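Local atomic coordinates of PilM (Escherichia coli, PDB entry 3EOI), a protein that is of unknown function but, as a plasmid-encoded member of the PilM family, may take part in pilus formation. Residues A[18-22]-A[80-85]; A[23-28]-A[50-55]; A[39-45]-A[60-66]; A[67-73]-A[118-124]. One frame throughout, in Å; residues are numbered along the deposited sequence.

Interaction 1 of 4, residues A[18-22]-A[80-85]; sequences AADFI and ALLEQS
The carbonyl oxygen of L81, touched across the contact by the I22 methyl CD1, takes two bonds from S85. S85 OG lies 2.9 Å from L81 O, tilted 24° from the carbonyl plane. S85 N adds a weak bond. The same hydroxyl also bonds to the backbone N of A89, so it links the last turn of helix 77-84 to the loop beyond. The apolar part centres on L81. Its methyl CD2 lodges between A18 and F21, 3.7 Å from A18 CA and 3.6 Å from F21 CG. The L81 and F21 side chains cross at about a right angle. Two small residues meet beside them, A18 CB and A80 CB, at 3.8 Å. I22 holds CG1 beside its backbone N, anti to the carbonyl carbon (chi1 -71°), and the chain continues extended. This brings its CD1 within 3.2 Å of Q84 CB, a tight fit. Q84 stretches across A18 and A19. Its OE1 rests 3.1 Å from A19 CA, while NE2 bonds to the carbonyl oxygen of T15. With an alanine in place of Q84, T15 O would probably lose that donor and a gap would open beside A18 and A19. The two helix segments cross at -60°. F21 reaches on to V69 and A71 of strand 66-72 and to W122, and L81 reaches I120, so both helices pack against the same face of the sheet.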
loop_
_atom_site.group_PDB
_atom_site.type_symbol
_atom_site.label_atom_id
_atom_site.label_comp_id
_atom_site.label_asym_id
_atom_site.label_seq_id
_atom_site.Cartn_x
_atom_site.Cartn_y
_atom_site.Cartn_z
ATOM N N ALA A 18 -1.249 1.782 -9.094
ATOM C CA ALA A 18 -2.388 1.242 -8.408
ATOM C C ALA A 18 -2.517 -0.225 -8.692
ATOM O O ALA A 18 -2.889 -0.990 -7.784
ATOM C CB ALA A 18 -3.665 1.979 -8.893
ATOM N N ALA A 19 -2.249 -0.635 -9.939
ATOM C CA ALA A 19 -2.383 -2.055 -10.247
ATOM C C ALA A 19 -1.382 -2.869 -9.455
ATOM O O ALA A 19 -1.745 -3.949 -8.882
ATOM C CB ALA A 19 -2.218 -2.316 -11.774
ATOM N N ASP A 20 -0.145 -2.359 -9.372
ATOM C CA ASP A 20 0.863 -3.040 -8.532
ATOM C C ASP A 20 0.465 -3.119 -7.046
ATOM O O ASP A 20 0.622 -4.167 -6.375
ATOM C CB ASP A 20 2.236 -2.368 -8.614
ATOM C CG ASP A 20 2.838 -2.404 -10.020
ATOM O OD1 ASP A 20 2.324 -3.153 -10.861
ATOM O OD2 ASP A 20 3.885 -1.721 -10.240
ATOM N N PHE A 21 0.017 -1.979 -6.514
ATOM C CA PHE A 21 -0.456 -1.915 -5.126
ATOM C C PHE A 21 -1.540 -3.006 -4.911
ATOM O O PHE A 21 -1.544 -3.782 -3.914
ATOM C CB PHE A 21 -1.030 -0.513 -4.889
ATOM C CG PHE A 21 -1.388 -0.198 -3.457
ATOM C CD1 PHE A 21 -2.482 -0.832 -2.831
ATOM C CD2 PHE A 21 -0.625 0.728 -2.717
ATOM C CE1 PHE A 21 -2.802 -0.550 -1.530
ATOM C CE2 PHE A 21 -0.999 1.064 -1.362
ATOM C CZ PHE A 21 -2.101 0.388 -0.772
ATOM N N ILE A 22 -2.529 -3.047 -5.803
ATOM C CA ILE A 22 -3.659 -3.949 -5.552
ATOM C C ILE A 22 -3.181 -5.394 -5.631
ATOM O O ILE A 22 -3.615 -6.255 -4.836
ATOM C CB ILE A 22 -4.811 -3.680 -6.531
ATOM C CG1 ILE A 22 -5.455 -2.335 -6.167
ATOM C CG2 ILE A 22 -5.856 -4.785 -6.441
ATOM C CD1 ILE A 22 -6.269 -1.748 -7.244
ATOM N N ALA A 80 -7.617 5.873 -8.459
ATOM C CA ALA A 80 -7.244 4.738 -9.308
ATOM C C ALA A 80 -7.298 3.448 -8.474
ATOM O O ALA A 80 -7.727 2.390 -8.967
ATOM C CB ALA A 80 -5.882 4.948 -9.887
ATOM N N LEU A 81 -6.861 3.541 -7.208
ATOM C CA LEU A 81 -6.957 2.379 -6.339
ATOM C C LEU A 81 -8.374 1.985 -6.145
ATOM O O LEU A 81 -8.722 0.785 -6.136
ATOM C CB LEU A 81 -6.328 2.702 -4.976
ATOM C CG LEU A 81 -4.803 2.799 -5.007
ATOM C CD1 LEU A 81 -4.281 3.418 -3.732
ATOM C CD2 LEU A 81 -4.153 1.417 -5.206
ATOM N N LEU A 82 -9.224 2.978 -5.933
ATOM C CA LEU A 82 -10.669 2.672 -5.799
ATOM C C LEU A 82 -11.272 2.099 -7.101
ATOM O O LEU A 82 -12.037 1.107 -7.135
ATOM C CB LEU A 82 -11.417 3.932 -5.314
ATOM C CG LEU A 82 -11.015 4.257 -3.882
ATOM C CD1 LEU A 82 -11.475 5.662 -3.506
ATOM C CD2 LEU A 82 -11.646 3.157 -2.981
ATOM N N GLU A 83 -10.928 2.693 -8.227
ATOM C CA GLU A 83 -11.418 2.119 -9.466
ATOM C C GLU A 83 -11.026 0.650 -9.634
ATOM O O GLU A 83 -11.853 -0.171 -10.037
ATOM C CB GLU A 83 -10.819 2.897 -10.656
ATOM C CG GLU A 83 -11.308 2.378 -11.998
ATOM C CD GLU A 83 -10.746 3.159 -13.158
ATOM O OE1 GLU A 83 -9.711 3.846 -12.989
ATOM O OE2 GLU A 83 -11.330 3.040 -14.241
ATOM N N GLN A 84 -9.759 0.357 -9.434
ATOM C CA GLN A 84 -9.230 -0.974 -9.782
ATOM C C GLN A 84 -9.606 -2.010 -8.724
ATOM O O GLN A 84 -9.365 -3.189 -8.919
ATOM C CB GLN A 84 -7.717 -0.901 -9.977
ATOM C CG GLN A 84 -7.339 -0.080 -11.255
ATOM C CD GLN A 84 -5.830 -0.104 -11.476
ATOM O OE1 GLN A 84 -5.172 -1.097 -11.141
ATOM N NE2 GLN A 84 -5.290 0.972 -12.042
ATOM N N SER A 85 -10.199 -1.552 -7.617
ATOM C CA SER A 85 -10.745 -2.454 -6.569
ATOM C C SER A 85 -12.294 -2.379 -6.493
ATOM O O SER A 85 -12.903 -2.856 -5.530
ATOM C CB SER A 85 -10.108 -2.099 -5.207
ATOM O OG SER A 85 -10.658 -0.875 -4.715
#

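Interaction 2 of 4, residues A[23-28]-A[50-55]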
loop_
_atom_site.group_PDB
_atom_site.type_symbol
_atom_site.label_atom_id
_atom_site.label_comp_id
_atom_site.label_asym_id
_atom_site.label_seq_id
_atom_site.Cartn_x
_atom_site.Cartn_y
_atom_site.Cartn_z
ATOM N N ARG A 23 -2.274 -5.663 -6.562
ATOM C CA ARG A 23 -1.743 -7.027 -6.734
ATOM C C ARG A 23 -1.032 -7.510 -5.497
ATOM O O ARG A 23 -1.242 -8.683 -5.039
ATOM C CB ARG A 23 -0.777 -7.042 -7.912
ATOM C CG ARG A 23 -0.465 -8.393 -8.417
ATOM C CD ARG A 23 0.125 -8.256 -9.798
ATOM N NE ARG A 23 1.406 -7.531 -9.778
ATOM C CZ ARG A 23 1.641 -6.361 -10.401
ATOM N NH1 ARG A 23 0.694 -5.749 -11.128
ATOM N NH2 ARG A 23 2.858 -5.828 -10.306
ATOM N N TYR A 24 -0.160 -6.655 -4.955
ATOM C CA TYR A 24 0.582 -7.002 -3.737
ATOM C C TYR A 24 -0.323 -7.063 -2.511
ATOM O O TYR A 24 -0.223 -8.005 -1.691
ATOM C CB TYR A 24 1.774 -6.041 -3.504
ATOM C CG TYR A 24 2.966 -6.446 -4.391
ATOM C CD1 TYR A 24 3.038 -5.980 -5.692
ATOM C CD2 TYR A 24 3.977 -7.332 -3.950
ATOM C CE1 TYR A 24 4.068 -6.302 -6.550
ATOM C CE2 TYR A 24 5.063 -7.672 -4.835
ATOM C CZ TYR A 24 5.073 -7.135 -6.137
ATOM O OH TYR A 24 6.027 -7.438 -7.114
ATOM N N MET A 25 -1.158 -6.036 -2.312
ATOM C CA MET A 25 -2.196 -6.072 -1.279
ATOM C C MET A 25 -2.953 -7.426 -1.276
ATOM O O MET A 25 -3.047 -8.106 -0.242
ATOM C CB MET A 25 -3.193 -4.907 -1.478
ATOM C CG MET A 25 -4.327 -4.982 -0.495
ATOM S SD MET A 25 -5.530 -3.556 -0.635
ATOM C CE MET A 25 -6.174 -3.850 -2.175
ATOM N N ASN A 26 -3.530 -7.800 -2.427
ATOM C CA ASN A 26 -4.310 -9.073 -2.516
ATOM C C ASN A 26 -3.443 -10.272 -2.167
ATOM O O ASN A 26 -3.866 -11.184 -1.425
ATOM C CB ASN A 26 -4.917 -9.247 -3.903
ATOM C CG ASN A 26 -6.206 -8.501 -4.054
ATOM O OD1 ASN A 26 -6.959 -8.371 -3.097
ATOM N ND2 ASN A 26 -6.451 -7.979 -5.240
ATOM N N ALA A 27 -2.209 -10.288 -2.651
ATOM C CA ALA A 27 -1.339 -11.450 -2.347
ATOM C C ALA A 27 -0.989 -11.558 -0.858
ATOM O O ALA A 27 -0.981 -12.675 -0.263
ATOM C CB ALA A 27 -0.087 -11.398 -3.179
ATOM N N ILE A 28 -0.729 -10.407 -0.252
ATOM C CA ILE A 28 -0.452 -10.356 1.172
ATOM C C ILE A 28 -1.652 -10.722 2.018
ATOM O O ILE A 28 -1.556 -11.557 2.949
ATOM C CB ILE A 28 -0.018 -8.904 1.508
ATOM C CG1 ILE A 28 1.377 -8.715 0.940
ATOM C CG2 ILE A 28 0.030 -8.708 3.003
ATOM C CD1 ILE A 28 1.882 -7.264 0.952
ATOM N N LEU A 50 4.415 -14.628 -1.690
ATOM C CA LEU A 50 3.511 -13.799 -2.489
ATOM C C LEU A 50 3.354 -14.268 -3.951
ATOM O O LEU A 50 2.409 -13.882 -4.660
ATOM C CB LEU A 50 4.020 -12.368 -2.476
ATOM C CG LEU A 50 4.128 -11.802 -1.068
ATOM C CD1 LEU A 50 4.397 -10.369 -1.136
ATOM C CD2 LEU A 50 2.855 -12.029 -0.211
ATOM N N GLY A 51 4.307 -15.067 -4.415
ATOM C CA GLY A 51 4.347 -15.396 -5.841
ATOM C C GLY A 51 4.625 -14.220 -6.755
ATOM O O GLY A 51 4.254 -14.228 -7.935
ATOM N N LEU A 52 5.300 -13.196 -6.236
ATOM C CA LEU A 52 5.554 -11.999 -6.992
ATOM C C LEU A 52 7.026 -11.648 -6.757
ATOM O O LEU A 52 7.553 -11.901 -5.663
ATOM C CB LEU A 52 4.643 -10.882 -6.480
ATOM C CG LEU A 52 3.140 -11.073 -6.737
ATOM C CD1 LEU A 52 2.288 -10.136 -5.838
ATOM C CD2 LEU A 52 2.848 -10.904 -8.234
ATOM N N PRO A 53 7.715 -11.115 -7.781
ATOM C CA PRO A 53 9.087 -10.782 -7.467
ATOM C C PRO A 53 9.107 -9.496 -6.697
ATOM O O PRO A 53 8.050 -8.968 -6.360
ATOM C CB PRO A 53 9.731 -10.561 -8.845
ATOM C CG PRO A 53 8.637 -10.107 -9.690
ATOM C CD PRO A 53 7.350 -10.729 -9.164
ATOM N N ALA A 54 10.316 -9.018 -6.413
ATOM C CA ALA A 54 10.558 -7.719 -5.807
ATOM C C ALA A 54 9.903 -6.570 -6.582
ATOM O O ALA A 54 9.773 -6.596 -7.816
ATOM C CB ALA A 54 12.066 -7.480 -5.677
ATOM N N THR A 55 9.484 -5.547 -5.856
ATOM C CA THR A 55 8.866 -4.416 -6.505
ATOM C C THR A 55 9.359 -3.139 -5.878
ATOM O O THR A 55 9.684 -3.116 -4.690
ATOM C CB THR A 55 7.363 -4.434 -6.342
ATOM O OG1 THR A 55 6.833 -3.201 -6.870
ATOM C CG2 THR A 55 7.007 -4.601 -4.857
#
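The Y24 ring is held between two methyl groups. L52 CD1 sits over the centre of one face, 3.8 Å from the ring centroid. T55 CG2 covers the opposite face at 3.7 Å from the centroid, offset toward the rim. Both are CH-pi contacts. At the ring edge lie L50 CD1 and, in the ring plane, P53 O. The phenol uses that edge: Y24 OH donates to P53 O over 2.6 Å, tilted 34° from the carbonyl plane. T55 keeps OG1 anti to its backbone N (chi1 173°), which turns CG2 over the ring. This tyrosine pins an irregular loop to helix 10-34. The loop leaves helix 47-50 at G51, whose positive phi of 65° ends the helical run, and then passes along the long helix toward strand 59-63. With a leucine in place of Y24, P53 O would probably lose its donor, and the methyls of L52 and T55 would lose the flat surface between them. The second methyl of L52, CD2, turns to R23 and lies at the edge of its guanidinium, 4.0 Å from NE. That guanidinium is also salt-bridged to D20. L52 CD1 reaches A27 CB at 3.8 Å as well. One helical turn beyond Y24, I28 CG1 meets L50 CD2 at 3.8 Å. On the sheet side, I28 rests on V67 and V69.

Interaction 3 of 4, residues A[39-45]-A[60-66]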
loop_
_atom_site.group_PDB
_atom_site.type_symbol
_atom_site.label_atom_id
_atom_site.label_comp_id
_atom_site.label_asym_id
_atom_site.label_seq_id
_atom_site.Cartn_x
_atom_site.Cartn_y
_atom_site.Cartn_z
ATOM N N ARG A 39 1.057 -13.452 11.394
ATOM C CA ARG A 39 0.997 -12.051 11.901
ATOM C C ARG A 39 1.916 -11.743 13.092
ATOM O O ARG A 39 2.508 -10.656 13.178
ATOM C CB ARG A 39 -0.408 -11.669 12.248
ATOM C CG ARG A 39 -1.285 -11.531 11.001
ATOM C CD ARG A 39 -2.752 -11.325 11.361
ATOM N NE ARG A 39 -3.621 -11.094 10.174
ATOM C CZ ARG A 39 -3.798 -9.891 9.596
ATOM N NH1 ARG A 39 -3.227 -8.768 10.137
ATOM N NH2 ARG A 39 -4.538 -9.800 8.498
ATOM N N ALA A 40 2.064 -12.702 13.977
ATOM C CA ALA A 40 2.810 -12.468 15.192
ATOM C C ALA A 40 4.282 -12.269 14.937
ATOM O O ALA A 40 4.991 -11.668 15.759
ATOM C CB ALA A 40 2.590 -13.621 16.131
ATOM N N ALA A 41 4.792 -12.785 13.833
ATOM C CA ALA A 41 6.237 -12.755 13.684
ATOM C C ALA A 41 6.779 -11.402 13.169
ATOM O O ALA A 41 7.973 -11.114 13.291
ATOM C CB ALA A 41 6.703 -13.900 12.764
ATOM N N GLY A 42 5.935 -10.584 12.564
ATOM C CA GLY A 42 6.454 -9.310 12.035
ATOM C C GLY A 42 7.175 -9.361 10.702
ATOM O O GLY A 42 7.079 -10.344 9.979
ATOM N N GLY A 43 7.834 -8.263 10.348
ATOM C CA GLY A 43 8.730 -8.271 9.158
ATOM C C GLY A 43 7.880 -8.263 7.918
ATOM O O GLY A 43 6.862 -7.592 7.863
ATOM N N GLN A 44 8.356 -8.967 6.904
ATOM C CA GLN A 44 7.660 -8.990 5.631
ATOM C C GLN A 44 7.477 -10.428 5.158
ATOM O O GLN A 44 8.288 -11.332 5.479
ATOM C CB GLN A 44 8.511 -8.295 4.550
ATOM C CG GLN A 44 8.543 -6.772 4.518
ATOM C CD GLN A 44 9.395 -6.126 5.580
ATOM O OE1 GLN A 44 10.472 -6.640 5.944
ATOM N NE2 GLN A 44 8.958 -4.938 6.048
ATOM N N LEU A 45 6.458 -10.619 4.307
ATOM C CA LEU A 45 6.285 -11.893 3.640
ATOM C C LEU A 45 7.303 -11.939 2.504
ATOM O O LEU A 45 7.746 -10.898 2.000
ATOM C CB LEU A 45 4.881 -12.018 3.063
ATOM C CG LEU A 45 3.769 -11.854 4.064
ATOM C CD1 LEU A 45 2.469 -12.095 3.339
ATOM C CD2 LEU A 45 3.910 -12.879 5.160
ATOM N N HIS A 60 5.557 -2.994 2.305
ATOM C CA HIS A 60 4.755 -3.525 3.356
ATOM C C HIS A 60 5.517 -3.874 4.617
ATOM O O HIS A 60 6.748 -3.923 4.650
ATOM C CB HIS A 60 3.886 -4.690 2.863
ATOM C CG HIS A 60 4.555 -6.037 2.938
ATOM N ND1 HIS A 60 5.397 -6.486 1.944
ATOM C CD2 HIS A 60 4.423 -7.069 3.823
ATOM C CE1 HIS A 60 5.820 -7.711 2.247
ATOM N NE2 HIS A 60 5.243 -8.087 3.378
ATOM N N LEU A 61 4.753 -4.015 5.688
ATOM C CA LEU A 61 5.364 -4.330 6.969
ATOM C C LEU A 61 4.286 -4.911 7.853
ATOM O O LEU A 61 3.152 -4.464 7.835
ATOM C CB LEU A 61 5.963 -3.098 7.677
ATOM C CG LEU A 61 6.330 -3.256 9.174
ATOM C CD1 LEU A 61 7.642 -4.020 9.299
ATOM C CD2 LEU A 61 6.456 -1.843 9.741
ATOM N N ILE A 62 4.617 -6.002 8.538
ATOM C CA ILE A 62 3.756 -6.520 9.591
ATOM C C ILE A 62 4.283 -6.048 10.951
ATOM O O ILE A 62 5.456 -6.242 11.252
ATOM C CB ILE A 62 3.709 -8.063 9.580
ATOM C CG1 ILE A 62 3.283 -8.571 8.183
ATOM C CG2 ILE A 62 2.813 -8.547 10.741
ATOM C CD1 ILE A 62 3.618 -10.062 7.929
ATOM N N SER A 63 3.438 -5.382 11.733
ATOM C CA SER A 63 3.854 -4.817 13.025
ATOM C C SER A 63 2.708 -4.867 14.013
ATOM O O SER A 63 1.570 -4.541 13.673
ATOM C CB SER A 63 4.267 -3.364 12.821
ATOM O OG SER A 63 4.725 -2.822 14.063
ATOM N N GLN A 64 2.991 -5.363 15.205
ATOM C CA GLN A 64 1.954 -5.516 16.196
ATOM C C GLN A 64 0.728 -6.255 15.592
ATOM O O GLN A 64 -0.443 -5.927 15.847
ATOM C CB GLN A 64 1.548 -4.147 16.742
ATOM C CG GLN A 64 2.763 -3.409 17.376
ATOM C CD GLN A 64 3.313 -4.106 18.634
ATOM O OE1 GLN A 64 4.370 -4.763 18.601
ATOM N NE2 GLN A 64 2.591 -3.956 19.758
ATOM N N GLN A 65 1.048 -7.300 14.845
ATOM C CA GLN A 65 0.025 -8.204 14.239
ATOM C C GLN A 65 -0.930 -7.571 13.205
ATOM O O GLN A 65 -1.915 -8.190 12.796
ATOM C CB GLN A 65 -0.768 -8.936 15.314
ATOM C CG GLN A 65 0.136 -9.634 16.371
ATOM C CD GLN A 65 -0.685 -10.261 17.440
ATOM O OE1 GLN A 65 -1.609 -11.024 17.145
ATOM N NE2 GLN A 65 -0.455 -9.847 18.668
ATOM N N ARG A 66 -0.605 -6.378 12.728
ATOM C CA ARG A 66 -1.378 -5.799 11.634
ATOM C C ARG A 66 -0.430 -5.660 10.478
ATOM O O ARG A 66 0.764 -5.473 10.678
ATOM C CB ARG A 66 -1.954 -4.439 12.023
ATOM C CG ARG A 66 -3.065 -4.604 13.083
ATOM C CD ARG A 66 -3.690 -3.286 13.504
ATOM N NE ARG A 66 -2.783 -2.532 14.358
ATOM C CZ ARG A 66 -3.192 -1.726 15.346
ATOM N NH1 ARG A 66 -2.285 -1.105 16.099
ATOM N NH2 ARG A 66 -4.496 -1.557 15.571
#
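H60 is gripped twice by the loop 39-45. Its ring nitrogen NE2 accepts a bond from L45 N at 3.0 Å, with the donor close to the ring plane. Its backbone oxygen takes Q44 NE2 at 2.8 Å, a nearly straight bond (162°) in the carbonyl plane on a lone pair. The Q44 chain is bent at chi2 (76°). CG lies over one face of the H60 ring, 3.8 Å from the centroid, and the bend returns the amide to the H60 carbonyl. Next along the strand, I62 N donates to G43 O at 2.8 Å. G42 lies with CA 3.3 Å from I62 O. Its backbone angles would jam a CB against the preceding carbonyl, and a CB would also come close to I62 O. I62 points its CB toward the loop, with CG2 against R39 O and CD1 4.0 Å from L45 CD2. At the far end R39 NH1 bonds to Q65 O at 3.0 Å, which lies in the guanidinium plane. Q65 belongs to the type I' turn from S63 to R66, which joins strands 59-63 and 66-72 in a beta hairpin. R39 NH2 is salt-bridged to the terminal carboxylate of N124. Farther out, I28 packs on the H60 ring, and V69 on the H60 side chain nearer the backbone. As NE2 accepts a main-chain N-H, H60 is probably neutral here, with its proton on ND1.

Interaction 4 of 4, residues A[67-73]-A[118-124]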
loop_
_atom_site.group_PDB
_atom_site.type_symbol
_atom_site.label_atom_id
_atom_site.label_comp_id
_atom_site.label_asym_id
_atom_site.label_seq_id
_atom_site.Cartn_x
_atom_site.Cartn_y
_atom_site.Cartn_z
ATOM N N VAL A 67 -0.958 -5.722 9.282
ATOM C CA VAL A 67 -0.152 -5.530 8.114
ATOM C C VAL A 67 -0.500 -4.186 7.471
ATOM O O VAL A 67 -1.688 -3.757 7.385
ATOM C CB VAL A 67 -0.372 -6.657 7.070
ATOM C CG1 VAL A 67 -1.819 -6.758 6.556
ATOM C CG2 VAL A 67 0.631 -6.544 5.879
ATOM N N PHE A 68 0.554 -3.542 6.992
ATOM C CA PHE A 68 0.477 -2.210 6.391
ATOM C C PHE A 68 1.106 -2.307 4.998
ATOM O O PHE A 68 2.245 -2.852 4.836
ATOM C CB PHE A 68 1.360 -1.237 7.158
ATOM C CG PHE A 68 0.975 -1.036 8.589
ATOM C CD1 PHE A 68 0.267 0.091 8.983
ATOM C CD2 PHE A 68 1.329 -1.996 9.568
ATOM C CE1 PHE A 68 -0.116 0.260 10.341
ATOM C CE2 PHE A 68 0.948 -1.832 10.874
ATOM C CZ PHE A 68 0.238 -0.716 11.270
ATOM N N VAL A 69 0.418 -1.741 4.013
ATOM C CA VAL A 69 0.877 -1.757 2.634
ATOM C C VAL A 69 0.731 -0.312 2.144
ATOM O O VAL A 69 -0.308 0.333 2.367
ATOM C CB VAL A 69 -0.006 -2.673 1.733
ATOM C CG1 VAL A 69 0.411 -2.587 0.274
ATOM C CG2 VAL A 69 0.048 -4.086 2.257
ATOM N N TRP A 70 1.766 0.211 1.523
ATOM C CA TRP A 70 1.689 1.631 1.173
ATOM C C TRP A 70 2.450 2.008 -0.086
ATOM O O TRP A 70 3.364 1.284 -0.558
ATOM C CB TRP A 70 2.196 2.488 2.343
ATOM C CG TRP A 70 3.709 2.363 2.658
ATOM C CD1 TRP A 70 4.719 3.056 2.084
ATOM C CD2 TRP A 70 4.318 1.456 3.588
ATOM N NE1 TRP A 70 5.921 2.690 2.634
ATOM C CE2 TRP A 70 5.707 1.676 3.540
ATOM C CE3 TRP A 70 3.818 0.490 4.467
ATOM C CZ2 TRP A 70 6.583 0.975 4.316
ATOM C CZ3 TRP A 70 4.739 -0.241 5.248
ATOM C CH2 TRP A 70 6.116 0.023 5.149
ATOM N N ALA A 71 2.024 3.155 -0.621
ATOM C CA ALA A 71 2.707 3.736 -1.801
ATOM C C ALA A 71 2.707 5.247 -1.718
ATOM O O ALA A 71 1.829 5.851 -1.108
ATOM C CB ALA A 71 2.067 3.251 -3.105
ATOM N N LYS A 72 3.728 5.866 -2.317
ATOM C CA LYS A 72 3.839 7.319 -2.338
ATOM C C LYS A 72 2.588 7.923 -2.980
ATOM O O LYS A 72 2.225 7.534 -4.072
ATOM C CB LYS A 72 5.078 7.731 -3.146
ATOM C CG LYS A 72 5.242 9.238 -3.373
ATOM C CD LYS A 72 6.736 9.663 -3.596
ATOM C CE LYS A 72 7.086 9.904 -5.081
ATOM N NZ LYS A 72 8.498 10.432 -5.296
ATOM N N GLU A 73 1.990 8.905 -2.312
ATOM C CA GLU A 73 0.738 9.535 -2.795
ATOM C C GLU A 73 1.017 10.410 -4.024
ATOM O O GLU A 73 2.040 11.067 -4.107
ATOM C CB GLU A 73 0.223 10.419 -1.679
ATOM C CG GLU A 73 -1.175 10.906 -1.756
ATOM C CD GLU A 73 -1.479 11.776 -0.534
ATOM O OE1 GLU A 73 -0.502 12.347 0.063
ATOM O OE2 GLU A 73 -2.662 11.909 -0.170
ATOM N N GLN A 118 2.989 11.113 3.560
ATOM C CA GLN A 118 2.596 11.385 2.173
ATOM C C GLN A 118 2.508 10.073 1.407
ATOM O O GLN A 118 2.947 9.944 0.244
ATOM C CB GLN A 118 3.571 12.358 1.496
ATOM C CG GLN A 118 3.732 13.653 2.324
ATOM C CD GLN A 118 4.311 14.819 1.546
ATOM O OE1 GLN A 118 5.203 14.666 0.708
ATOM N NE2 GLN A 118 3.790 16.016 1.839
ATOM N N VAL A 119 1.966 9.056 2.102
ATOM C CA VAL A 119 1.581 7.805 1.430
ATOM C C VAL A 119 0.104 7.524 1.539
ATOM O O VAL A 119 -0.567 8.017 2.449
ATOM C CB VAL A 119 2.395 6.553 1.975
ATOM C CG1 VAL A 119 3.881 6.728 1.743
ATOM C CG2 VAL A 119 2.163 6.324 3.439
ATOM N N ILE A 120 -0.395 6.740 0.579
ATOM C CA ILE A 120 -1.667 6.078 0.766
ATOM C C ILE A 120 -1.408 4.699 1.330
ATOM O O ILE A 120 -0.446 3.996 0.881
ATOM C CB ILE A 120 -2.421 5.946 -0.559
ATOM C CG1 ILE A 120 -2.851 7.341 -1.076
ATOM C CG2 ILE A 120 -3.645 5.005 -0.348
ATOM C CD1 ILE A 120 -3.388 7.330 -2.496
ATOM N N ILE A 121 -2.226 4.314 2.307
ATOM C CA ILE A 121 -1.924 3.108 3.065
ATOM C C ILE A 121 -3.119 2.251 3.309
ATOM O O ILE A 121 -4.253 2.753 3.342
ATOM C CB ILE A 121 -1.237 3.466 4.422
ATOM C CG1 ILE A 121 -0.675 2.220 5.122
ATOM C CG2 ILE A 121 -2.196 4.268 5.317
ATOM C CD1 ILE A 121 0.490 2.594 6.021
ATOM N N TRP A 122 -2.855 0.933 3.360
ATOM C CA TRP A 122 -3.899 -0.040 3.688
ATOM C C TRP A 122 -3.414 -0.795 4.901
ATOM O O TRP A 122 -2.248 -1.269 4.932
ATOM C CB TRP A 122 -4.088 -0.974 2.492
ATOM C CG TRP A 122 -5.038 -2.161 2.676
ATOM C CD1 TRP A 122 -6.388 -2.146 2.514
ATOM C CD2 TRP A 122 -4.681 -3.540 2.898
ATOM N NE1 TRP A 122 -6.911 -3.434 2.659
ATOM C CE2 TRP A 122 -5.881 -4.296 2.898
ATOM C CE3 TRP A 122 -3.458 -4.201 3.172
ATOM C CZ2 TRP A 122 -5.901 -5.680 3.128
ATOM C CZ3 TRP A 122 -3.487 -5.593 3.366
ATOM C CH2 TRP A 122 -4.670 -6.298 3.337
ATOM N N MET A 123 -4.219 -0.826 5.940
ATOM C CA MET A 123 -3.813 -1.527 7.151
ATOM C C MET A 123 -4.897 -2.551 7.477
ATOM O O MET A 123 -6.071 -2.172 7.565
ATOM C CB MET A 123 -3.676 -0.538 8.318
ATOM C CG MET A 123 -3.137 -1.239 9.621
ATOM S SD MET A 123 -3.254 -0.277 11.197
ATOM C CE MET A 123 -5.044 -0.405 11.241
ATOM N N ASN A 124 -4.506 -3.811 7.617
ATOM C CA ASN A 124 -5.477 -4.902 7.763
ATOM C C ASN A 124 -4.871 -6.093 8.528
ATOM O O ASN A 124 -3.814 -6.006 9.197
ATOM C CB ASN A 124 -5.935 -5.375 6.392
ATOM C CG ASN A 124 -7.211 -6.263 6.455
ATOM O OD1 ASN A 124 -8.157 -5.965 7.173
ATOM N ND2 ASN A 124 -7.197 -7.391 5.733
ATOM O OXT ASN A 124 -5.401 -7.198 8.477
#
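M123 lies alongside F68 on one face of this antiparallel pair. Its CG sits over the F68 ring, 3.8 Å from the centroid, offset toward the rim. The M123 chain is extended through chi2, with CG anti to the backbone N (chi1 -176°), which carries SD to 3.3 Å from F68 CE1, a Met-aromatic contact. I121 fills the hollow between F68 and W70: its CD1 meets the ring edge 3.9 Å from F68 CD1, and its CG1 packs on W70 CB at 4.0 Å. V119 CG1 touches W70 CD1 at 3.8 Å. On the other face the W122 ring stands beside V69 and V67: V69 CG2 meets its edge, 3.6 Å from CE3, and V67 CG1 lies 3.8 Å from CZ3. Seven backbone bonds, from V67 with N124 to E73 N with Q118 O, lock the register. Helix 10-34 covers the face carrying V69, A71, I120 and W122 through F21, M25 and N29. Strand 59-63 flanks 66-72, and strand 92-95 flanks 119-123, which places this pair inside the sheet.

How the interactions relate
Helix 10-34 comes first and supplies both 18-22 and 23-28. Interaction 2 closes the loop from 28 to 50. Interaction 3 opens inside that loop, at 39-45, and closes beyond it at 60-66, so the two cross. They touch through I28 with H60 and L50 with L45. Both are nested inside the long loop that interaction 1 closes at 80-85. Interaction 4 starts after 2 and 3 have closed. It crosses interaction 1, ending at the C terminus, where N124 meets R39 of interaction 3. F21 joins interactions 1 and 4. Together they tie the long helix, its following loops, helix 77-84 and three sheet strands into one body.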